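Long-range contact in Exo-beta-1,3-galactanase (Bifidobacterium bifidum, PDB 5FLW), which probably hydrolyses beta-1,3-galactan from the chain end to release galactose, as a glycoside hydrolase of family 43: residues A124-I129 with D168-V173. Sequence-based numbering, arbitrary orientation.
Sequences AFQTTI and DYLTIV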
ATOM      1  N   ALA A 124       2.463 -11.093 -15.919  1.00 13.97           N
ATOM      2  CA  ALA A 124       1.421 -11.826 -16.631  1.00 12.10           C
ATOM      3  C   ALA A 124       0.241 -12.041 -15.680  1.00 13.59           C
ATOM      4  O   ALA A 124       0.392 -12.662 -14.611  1.00 13.06           O
ATOM      5  CB  ALA A 124       1.959 -13.162 -17.124  1.00 13.15           C
ATOM      6  N   PHE A 125      -0.923 -11.517 -16.061  1.00 11.40           N
ATOM      7  CA  PHE A 125      -2.126 -11.623 -15.248  1.00 10.69           C
ATOM      8  C   PHE A 125      -2.658 -13.062 -15.255  1.00 12.83           C
ATOM      9  O   PHE A 125      -2.946 -13.624 -16.327  1.00 11.57           O
ATOM     10  CB  PHE A 125      -3.168 -10.677 -15.829  1.00 11.82           C
ATOM     11  CG  PHE A 125      -4.477 -10.660 -15.088  1.00 10.54           C
ATOM     12  CD1 PHE A 125      -4.529 -10.744 -13.697  1.00  9.85           C
ATOM     13  CD2 PHE A 125      -5.678 -10.499 -15.793  1.00 11.06           C
ATOM     14  CE1 PHE A 125      -5.771 -10.694 -13.020  1.00 11.77           C
ATOM     15  CE2 PHE A 125      -6.911 -10.440 -15.117  1.00  9.26           C
ATOM     16  CZ  PHE A 125      -6.951 -10.536 -13.746  1.00  9.35           C
ATOM     17  N   GLN A 126      -2.855 -13.626 -14.053  1.00 11.45           N
ATOM     18  CA  GLN A 126      -3.286 -15.018 -13.899  1.00 11.10           C
ATOM     19  C   GLN A 126      -4.704 -15.174 -13.353  1.00 13.83           C
ATOM     20  O   GLN A 126      -5.611 -15.537 -14.107  1.00 15.86           O
ATOM     21  CB  GLN A 126      -2.258 -15.839 -13.110  1.00 10.15           C
ATOM     22  CG  GLN A 126      -0.932 -15.872 -13.843  1.00 11.36           C
ATOM     23  CD  GLN A 126       0.035 -16.927 -13.349  1.00 14.01           C
ATOM     24  OE1 GLN A 126       0.011 -17.332 -12.192  1.00 13.71           O
ATOM     25  NE2 GLN A 126       0.934 -17.342 -14.235  1.00 17.52           N
ATOM     26  N   THR A 127      -4.935 -14.895 -12.077  1.00 10.67           N
ATOM     27  CA  THR A 127      -6.193 -15.236 -11.424  1.00 10.44           C
ATOM     28  C   THR A 127      -6.839 -13.996 -10.795  1.00 10.64           C
ATOM     29  O   THR A 127      -6.188 -12.968 -10.548  1.00 10.05           O
ATOM     30  CB  THR A 127      -5.946 -16.248 -10.259  1.00 13.01           C
ATOM     31  OG1 THR A 127      -4.958 -15.707  -9.359  1.00 10.52           O
ATOM     32  CG2 THR A 127      -5.524 -17.648 -10.767  1.00 10.17           C
ATOM     33  N   THR A 128      -8.134 -14.114 -10.493  1.00 10.59           N
ATOM     34  CA  THR A 128      -8.732 -13.306  -9.438  1.00  9.44           C
ATOM     35  C   THR A 128      -9.183 -14.276  -8.353  1.00 11.73           C
ATOM     36  O   THR A 128      -9.591 -15.406  -8.654  1.00 10.99           O
ATOM     37  CB  THR A 128      -9.876 -12.373  -9.874  1.00 10.91           C
ATOM     38  OG1 THR A 128     -11.018 -13.161 -10.220  1.00 11.28           O
ATOM     39  CG2 THR A 128      -9.465 -11.505 -11.039  1.00 11.15           C
ATOM     40  N   ILE A 129      -9.014 -13.866  -7.082  1.00 10.47           N
ATOM     41  CA  ILE A 129      -9.288 -14.736  -5.950  1.00 11.85           C
ATOM     42  C   ILE A 129      -9.988 -13.953  -4.847  1.00 12.60           C
ATOM     43  O   ILE A 129      -9.885 -12.724  -4.755  1.00 11.48           O
ATOM     44  CB  ILE A 129      -7.988 -15.389  -5.391  1.00 13.62           C
ATOM     45  CG1 ILE A 129      -7.135 -14.393  -4.574  1.00 12.77           C
ATOM     46  CG2 ILE A 129      -7.173 -16.083  -6.547  1.00 11.08           C
ATOM     47  CD1 ILE A 129      -5.828 -15.007  -3.993  1.00 11.97           C
ATOM     48  N   ASP A 168       4.226 -20.621  -2.587  1.00 15.27           N
ATOM     49  CA  ASP A 168       4.508 -20.067  -3.906  1.00 14.78           C
ATOM     50  C   ASP A 168       3.937 -18.658  -4.090  1.00 14.76           C
ATOM     51  O   ASP A 168       4.027 -18.105  -5.193  1.00 13.77           O
ATOM     52  CB  ASP A 168       4.029 -21.014  -5.009  1.00 15.30           C
ATOM     53  CG  ASP A 168       2.516 -21.198  -5.012  1.00 17.55           C
ATOM     54  OD1 ASP A 168       1.805 -20.502  -4.266  1.00 14.48           O
ATOM     55  OD2 ASP A 168       2.029 -22.055  -5.793  1.00 19.17           O
ATOM     56  N   TYR A 169       3.327 -18.090  -3.044  1.00 13.44           N
ATOM     57  CA  TYR A 169       2.813 -16.724  -3.006  1.00 12.72           C
ATOM     58  C   TYR A 169       1.640 -16.474  -3.963  1.00 12.12           C
ATOM     59  O   TYR A 169       1.252 -15.308  -4.141  1.00 13.86           O
ATOM     60  CB  TYR A 169       3.929 -15.690  -3.222  1.00 11.74           C
ATOM     61  CG  TYR A 169       4.779 -15.357  -2.004  1.00 12.05           C
ATOM     62  CD1 TYR A 169       4.870 -16.219  -0.905  1.00 14.84           C
ATOM     63  CD2 TYR A 169       5.486 -14.151  -1.944  1.00 14.08           C
ATOM     64  CE1 TYR A 169       5.658 -15.889   0.214  1.00 15.00           C
ATOM     65  CE2 TYR A 169       6.270 -13.818  -0.840  1.00 12.80           C
ATOM     66  CZ  TYR A 169       6.359 -14.674   0.229  1.00 14.37           C
ATOM     67  OH  TYR A 169       7.144 -14.311   1.325  1.00 16.06           O
ATOM     68  N   LEU A 170       1.022 -17.520  -4.549  1.00 11.76           N
ATOM     69  CA  LEU A 170       0.003 -17.328  -5.590  1.00 12.92           C
ATOM     70  C   LEU A 170      -1.434 -17.356  -5.064  1.00 14.23           C
ATOM     71  O   LEU A 170      -2.358 -16.958  -5.793  1.00 11.74           O
ATOM     72  CB  LEU A 170       0.128 -18.391  -6.685  1.00 13.98           C
ATOM     73  CG  LEU A 170       1.469 -18.443  -7.419  1.00 13.96           C
ATOM     74  CD1 LEU A 170       1.431 -19.565  -8.433  1.00 15.22           C
ATOM     75  CD2 LEU A 170       1.770 -17.124  -8.071  1.00 12.70           C
ATOM     76  N   THR A 171      -1.640 -17.826  -3.827  1.00 12.40           N
ATOM     77  CA  THR A 171      -2.973 -17.856  -3.232  1.00 10.50           C
ATOM     78  C   THR A 171      -2.855 -17.765  -1.707  1.00 12.10           C
ATOM     79  O   THR A 171      -1.757 -17.656  -1.158  1.00 13.10           O
ATOM     80  CB  THR A 171      -3.779 -19.063  -3.727  1.00 11.51           C
ATOM     81  OG1 THR A 171      -5.148 -18.862  -3.363  1.00 12.23           O
ATOM     82  CG2 THR A 171      -3.250 -20.369  -3.129  1.00 10.49           C
ATOM     83  N   ILE A 172      -4.018 -17.771  -1.032  1.00 13.54           N
ATOM     84  CA  ILE A 172      -4.150 -17.566   0.410  1.00 13.74           C
ATOM     85  C   ILE A 172      -4.481 -18.897   1.076  1.00 13.17           C
ATOM     86  O   ILE A 172      -5.334 -19.647   0.585  1.00 14.65           O
ATOM     87  CB  ILE A 172      -5.293 -16.573   0.664  1.00 16.47           C
ATOM     88  CG1 ILE A 172      -4.982 -15.230   0.021  1.00 15.54           C
ATOM     89  CG2 ILE A 172      -5.588 -16.432   2.165  1.00 14.83           C
ATOM     90  CD1 ILE A 172      -6.255 -14.337   0.007  1.00 14.76           C
ATOM     91  N   VAL A 173      -3.830 -19.169   2.209  1.00 14.79           N
ATOM     92  CA  VAL A 173      -4.000 -20.430   2.924  1.00 12.18           C
ATOM     93  C   VAL A 173      -4.471 -20.249   4.364  1.00 18.94           C
ATOM     94  O   VAL A 173      -4.816 -21.250   5.013  1.00 15.66           O
ATOM     95  CB  VAL A 173      -2.729 -21.326   2.868  1.00 16.36           C
ATOM     96  CG1 VAL A 173      -2.310 -21.641   1.411  1.00 17.58           C
ATOM     97  CG2 VAL A 173      -1.576 -20.724   3.655  1.00 17.32           C
TER
HETATM   98  O   HOH W   1      -3.511 -17.672  -8.162  1.00 12.12           O
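Ile-129 reaches across to Ile-172 and Thr-171 with the last carbon of its longer branch. Its CD1 lies 4.1 Å from Ile-172 CD1 and 4.0 Å from Thr-171 OG1, so one methyl touches a methyl and a hydroxyl oxygen in van der Waals contact, the side chains crossing at a slant. With chi1 at 75°, CG1 sits between the backbone N and the carbonyl carbon, and the extended chi2 then carries CD1 toward both partners; beta-branched isoleucine favours the extended backbone, yet its longer arm still reaches the other segment. Farther along, a water joins the two sides where no direct hydrogen bond does: it lies 2.7 Å from Thr-127 OG1 and donates to Leu-170 O, also at 2.7 Å. A threonine hydroxyl suits this place because it can either give or accept a bond. Near it, Leu-170 CD2 only grazes Gln-126 OE1, at 4.5 Å.

Five four-stranded antiparallel sheets make up the five-bladed beta-propeller of family 43; here strand 124-129, outermost in one blade, meets the loop leading into 172-179, outermost in the next, and its first residue, Ile-172. A classic beta bulge sets Gln-126 and Thr-127 together opposite Val-113, letting both side chains point toward the neighbouring blade. In 168-173, the short Asp-168 carboxylate reaches the N-H two residues on: OD1 accepts from Leu-170 N (3.1 Å) in an Asx turn, from above the carboxylate plane. Leu-170 also packs on Val-96 and Val-115, and Ile-172, apolar as its buried place favours, rests against Trp-131 and Tyr-163.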